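PDB 5CWM: designed helical repeat protein from Synthetic construct, which has no known natural function but was designed computationally to fold into a regular array of repeated alpha helices. Local coordinates for residues A123-L135 / R149-A161. Numbering follows the deposited sequence.
Sequences AVELVVRVAELLL and RALRVAEEAARLA
V153 stands between V127, A131 and L134, and walking out along its side chain explains much of this helix pair. Its CB already lies against L134 CD1, at 4.1 Å. From there the two methyls part: CG1, anti to the backbone N (chi1 166°), reaches the backbone of 123-135 and comes 3.6 Å from V127 O, with V127 CG1 and A131 CB against it as well. CG2 turns to the leucine and meets L134 CD1 at 3.7 Å, the two side chains crossing nearly at right angles.

With alanines at A131, A150 and A157 the backbones approach closely. A131 and A150 have their CA atoms 5.0 Å apart, and the axes of the two segments approach to 8.2 Å, their N-to-C directions 165° apart. A157 CB touches both V127 CG1 (3.6 Å) and V128 CG2, while V124 CG1 rests near A157 O. No hydrogen bond crosses, so the grip is apolar packing.

This is the antiparallel packing of consecutive helices 117-141 and 144-170 in the middle of the array. L134 also touches L94 and A97 of helix 87-114, V124 and V128 reach L183 of helix 174-198, and A158 touches helix 201-226.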
loop_
_atom_site.group_PDB
_atom_site.type_symbol
_atom_site.label_atom_id
_atom_site.label_comp_id
_atom_site.label_asym_id
_atom_site.label_seq_id
_atom_site.Cartn_x
_atom_site.Cartn_y
_atom_site.Cartn_z
ATOM N N ALA A 123 8.031 1.988 1.108
ATOM C CA ALA A 123 7.361 0.965 0.319
ATOM C C ALA A 123 6.589 0.022 1.231
ATOM O O ALA A 123 5.446 -0.327 0.945
ATOM C CB ALA A 123 8.362 0.194 -0.529
ATOM N N VAL A 124 7.215 -0.383 2.333
ATOM C CA VAL A 124 6.545 -1.245 3.303
ATOM C C VAL A 124 5.364 -0.524 3.948
ATOM O O VAL A 124 4.286 -1.106 4.110
ATOM C CB VAL A 124 7.505 -1.724 4.403
ATOM C CG1 VAL A 124 6.785 -2.657 5.365
ATOM C CG2 VAL A 124 8.684 -2.431 3.788
ATOM N N GLU A 125 5.569 0.742 4.308
ATOM C CA GLU A 125 4.484 1.567 4.833
ATOM C C GLU A 125 3.330 1.606 3.838
ATOM O O GLU A 125 2.156 1.575 4.216
ATOM C CB GLU A 125 4.966 2.991 5.126
ATOM C CG GLU A 125 5.997 3.099 6.235
ATOM C CD GLU A 125 6.351 4.537 6.561
ATOM O OE1 GLU A 125 5.649 5.448 6.075
ATOM O OE2 GLU A 125 7.332 4.756 7.302
ATOM N N LEU A 126 3.683 1.666 2.559
ATOM C CA LEU A 126 2.697 1.696 1.492
ATOM C C LEU A 126 1.947 0.374 1.418
ATOM O O LEU A 126 0.745 0.354 1.164
ATOM C CB LEU A 126 3.370 2.003 0.155
ATOM C CG LEU A 126 2.446 2.408 -0.990
ATOM C CD1 LEU A 126 1.562 3.572 -0.572
ATOM C CD2 LEU A 126 3.270 2.773 -2.208
ATOM N N VAL A 127 2.658 -0.727 1.645
ATOM C CA VAL A 127 2.030 -2.044 1.672
ATOM C C VAL A 127 1.050 -2.123 2.839
ATOM O O VAL A 127 -0.013 -2.737 2.731
ATOM C CB VAL A 127 3.071 -3.183 1.789
ATOM C CG1 VAL A 127 2.382 -4.537 1.785
ATOM C CG2 VAL A 127 4.070 -3.110 0.650
ATOM N N VAL A 128 1.409 -1.490 3.950
ATOM C CA VAL A 128 0.522 -1.415 5.105
ATOM C C VAL A 128 -0.734 -0.621 4.764
ATOM O O VAL A 128 -1.849 -1.029 5.104
ATOM C CB VAL A 128 1.225 -0.779 6.317
ATOM C CG1 VAL A 128 0.238 -0.552 7.454
ATOM C CG2 VAL A 128 2.370 -1.658 6.774
ATOM N N ARG A 129 -0.553 0.508 4.085
ATOM C CA ARG A 129 -1.686 1.304 3.624
ATOM C C ARG A 129 -2.594 0.482 2.714
ATOM O O ARG A 129 -3.819 0.589 2.778
ATOM C CB ARG A 129 -1.212 2.561 2.891
ATOM C CG ARG A 129 -0.698 3.663 3.801
ATOM C CD ARG A 129 -1.090 5.029 3.261
ATOM N NE ARG A 129 -0.595 5.249 1.904
ATOM C CZ ARG A 129 -1.139 6.100 1.040
ATOM N NH1 ARG A 129 -2.204 6.809 1.387
ATOM N NH2 ARG A 129 -0.623 6.238 -0.174
ATOM N N VAL A 130 -1.980 -0.338 1.866
ATOM C CA VAL A 130 -2.720 -1.231 0.983
ATOM C C VAL A 130 -3.507 -2.250 1.797
ATOM O O VAL A 130 -4.639 -2.583 1.460
ATOM C CB VAL A 130 -1.781 -1.960 -0.004
ATOM C CG1 VAL A 130 -2.524 -3.056 -0.754
ATOM C CG2 VAL A 130 -1.171 -0.970 -0.981
ATOM N N ALA A 131 -2.907 -2.733 2.882
ATOM C CA ALA A 131 -3.569 -3.693 3.757
ATOM C C ALA A 131 -4.795 -3.071 4.421
ATOM O O ALA A 131 -5.864 -3.685 4.479
ATOM C CB ALA A 131 -2.599 -4.210 4.810
ATOM N N GLU A 132 -4.633 -1.848 4.917
ATOM C CA GLU A 132 -5.735 -1.118 5.535
ATOM C C GLU A 132 -6.850 -0.862 4.525
ATOM O O GLU A 132 -8.038 -0.986 4.840
ATOM C CB GLU A 132 -5.237 0.204 6.122
ATOM C CG GLU A 132 -4.138 0.044 7.160
ATOM C CD GLU A 132 -3.547 1.370 7.593
ATOM O OE1 GLU A 132 -3.908 2.407 6.996
ATOM O OE2 GLU A 132 -2.720 1.378 8.529
ATOM N N LEU A 133 -6.454 -0.510 3.306
ATOM C CA LEU A 133 -7.404 -0.278 2.227
ATOM C C LEU A 133 -8.200 -1.542 1.924
ATOM O O LEU A 133 -9.422 -1.499 1.780
ATOM C CB LEU A 133 -6.674 0.205 0.974
ATOM C CG LEU A 133 -7.551 0.640 -0.198
ATOM C CD1 LEU A 133 -8.534 1.711 0.243
ATOM C CD2 LEU A 133 -6.682 1.147 -1.330
ATOM N N LEU A 134 -7.497 -2.667 1.842
ATOM C CA LEU A 134 -8.123 -3.966 1.627
ATOM C C LEU A 134 -9.065 -4.298 2.772
ATOM O O LEU A 134 -10.074 -4.974 2.581
ATOM C CB LEU A 134 -7.065 -5.062 1.484
ATOM C CG LEU A 134 -6.236 -5.070 0.198
ATOM C CD1 LEU A 134 -5.114 -6.091 0.287
ATOM C CD2 LEU A 134 -7.124 -5.356 -0.998
ATOM N N LEU A 135 -8.725 -3.820 3.965
ATOM C CA LEU A 135 -9.576 -4.018 5.128
ATOM C C LEU A 135 -10.867 -3.218 4.975
ATOM O O LEU A 135 -11.948 -3.699 5.320
ATOM C CB LEU A 135 -8.844 -3.619 6.409
ATOM C CG LEU A 135 -9.484 -4.061 7.724
ATOM C CD1 LEU A 135 -9.513 -5.578 7.820
ATOM C CD2 LEU A 135 -8.749 -3.456 8.911
ATOM N N ARG A 149 -7.117 -11.713 2.297
ATOM C CA ARG A 149 -6.118 -10.981 1.528
ATOM C C ARG A 149 -5.551 -9.822 2.339
ATOM O O ARG A 149 -4.349 -9.564 2.306
ATOM C CB ARG A 149 -6.721 -10.462 0.220
ATOM C CG ARG A 149 -5.695 -9.918 -0.759
ATOM C CD ARG A 149 -4.759 -11.019 -1.236
ATOM N NE ARG A 149 -5.476 -12.062 -1.964
ATOM C CZ ARG A 149 -5.543 -12.136 -3.290
ATOM N NH1 ARG A 149 -4.927 -11.234 -4.040
ATOM N NH2 ARG A 149 -6.220 -13.120 -3.866
ATOM N N ALA A 150 -6.429 -9.128 3.058
ATOM C CA ALA A 150 -6.031 -8.026 3.929
ATOM C C ALA A 150 -4.976 -8.466 4.940
ATOM O O ALA A 150 -3.850 -7.964 4.932
ATOM C CB ALA A 150 -7.242 -7.448 4.644
ATOM N N LEU A 151 -5.355 -9.394 5.817
ATOM C CA LEU A 151 -4.451 -9.916 6.840
ATOM C C LEU A 151 -3.151 -10.449 6.237
ATOM O O LEU A 151 -2.057 -10.204 6.766
ATOM C CB LEU A 151 -5.141 -11.020 7.642
ATOM C CG LEU A 151 -6.482 -10.665 8.289
ATOM C CD1 LEU A 151 -7.077 -11.871 8.999
ATOM C CD2 LEU A 151 -6.322 -9.500 9.251
ATOM N N ARG A 152 -3.283 -11.171 5.127
ATOM C CA ARG A 152 -2.136 -11.731 4.418
ATOM C C ARG A 152 -1.147 -10.636 4.023
ATOM O O ARG A 152 0.049 -10.738 4.298
ATOM C CB ARG A 152 -2.607 -12.495 3.177
ATOM C CG ARG A 152 -1.759 -13.703 2.802
ATOM C CD ARG A 152 -0.548 -13.321 1.967
ATOM N NE ARG A 152 0.681 -13.301 2.755
ATOM C CZ ARG A 152 1.900 -13.212 2.233
ATOM N NH1 ARG A 152 2.055 -13.135 0.919
ATOM N NH2 ARG A 152 2.965 -13.202 3.024
ATOM N N VAL A 153 -1.661 -9.586 3.389
ATOM C CA VAL A 153 -0.844 -8.453 2.966
ATOM C C VAL A 153 -0.214 -7.745 4.165
ATOM O O VAL A 153 0.948 -7.341 4.118
ATOM C CB VAL A 153 -1.676 -7.448 2.138
ATOM C CG1 VAL A 153 -0.939 -6.127 1.979
ATOM C CG2 VAL A 153 -2.012 -8.039 0.778
ATOM N N ALA A 154 -0.987 -7.603 5.238
ATOM C CA ALA A 154 -0.494 -7.020 6.485
ATOM C C ALA A 154 0.743 -7.757 6.997
ATOM O O ALA A 154 1.836 -7.180 7.094
ATOM C CB ALA A 154 -1.588 -7.028 7.542
ATOM N N GLU A 155 0.562 -9.033 7.334
ATOM C CA GLU A 155 1.665 -9.851 7.832
ATOM C C GLU A 155 2.828 -9.890 6.837
ATOM O O GLU A 155 3.993 -9.970 7.236
ATOM C CB GLU A 155 1.184 -11.270 8.141
ATOM C CG GLU A 155 2.217 -12.130 8.854
ATOM C CD GLU A 155 1.694 -13.509 9.204
ATOM O OE1 GLU A 155 0.536 -13.815 8.850
ATOM O OE2 GLU A 155 2.443 -14.284 9.835
ATOM N N GLU A 156 2.509 -9.824 5.548
ATOM C CA GLU A 156 3.534 -9.781 4.509
ATOM C C GLU A 156 4.395 -8.530 4.648
ATOM O O GLU A 156 5.620 -8.600 4.562
ATOM C CB GLU A 156 2.901 -9.830 3.118
ATOM C CG GLU A 156 3.908 -9.752 1.980
ATOM C CD GLU A 156 3.254 -9.783 0.612
ATOM O OE1 GLU A 156 2.007 -9.780 0.547
ATOM O OE2 GLU A 156 3.987 -9.810 -0.398
ATOM N N ALA A 157 3.746 -7.389 4.857
ATOM C CA ALA A 157 4.446 -6.129 5.067
ATOM C C ALA A 157 5.308 -6.216 6.314
ATOM O O ALA A 157 6.476 -5.803 6.314
ATOM C CB ALA A 157 3.459 -4.980 5.184
ATOM N N ALA A 158 4.722 -6.763 7.376
ATOM C CA ALA A 158 5.444 -6.966 8.626
ATOM C C ALA A 158 6.709 -7.782 8.393
ATOM O O ALA A 158 7.743 -7.530 9.008
ATOM C CB ALA A 158 4.552 -7.650 9.650
ATOM N N ARG A 159 6.620 -8.753 7.489
ATOM C CA ARG A 159 7.747 -9.625 7.183
ATOM C C ARG A 159 8.796 -8.917 6.326
ATOM O O ARG A 159 9.995 -9.137 6.493
ATOM C CB ARG A 159 7.255 -10.893 6.483
ATOM C CG ARG A 159 8.327 -11.947 6.266
ATOM C CD ARG A 159 7.700 -13.312 6.039
ATOM N NE ARG A 159 6.917 -13.740 7.196
ATOM C CZ ARG A 159 6.173 -14.841 7.231
ATOM N NH1 ARG A 159 6.103 -15.632 6.170
ATOM N NH2 ARG A 159 5.496 -15.147 8.329
ATOM N N LEU A 160 8.340 -8.070 5.407
ATOM C CA LEU A 160 9.243 -7.316 4.542
ATOM C C LEU A 160 10.010 -6.267 5.342
ATOM O O LEU A 160 11.132 -5.883 4.984
ATOM C CB LEU A 160 8.468 -6.650 3.405
ATOM C CG LEU A 160 7.809 -7.578 2.383
ATOM C CD1 LEU A 160 7.040 -6.774 1.348
ATOM C CD2 LEU A 160 8.845 -8.469 1.713
ATOM N N ALA A 161 9.394 -5.813 6.430
ATOM C CA ALA A 161 10.040 -4.865 7.330
ATOM C C ALA A 161 11.349 -5.435 7.876
ATOM O O ALA A 161 12.291 -4.692 8.155
ATOM C CB ALA A 161 9.106 -4.495 8.465
#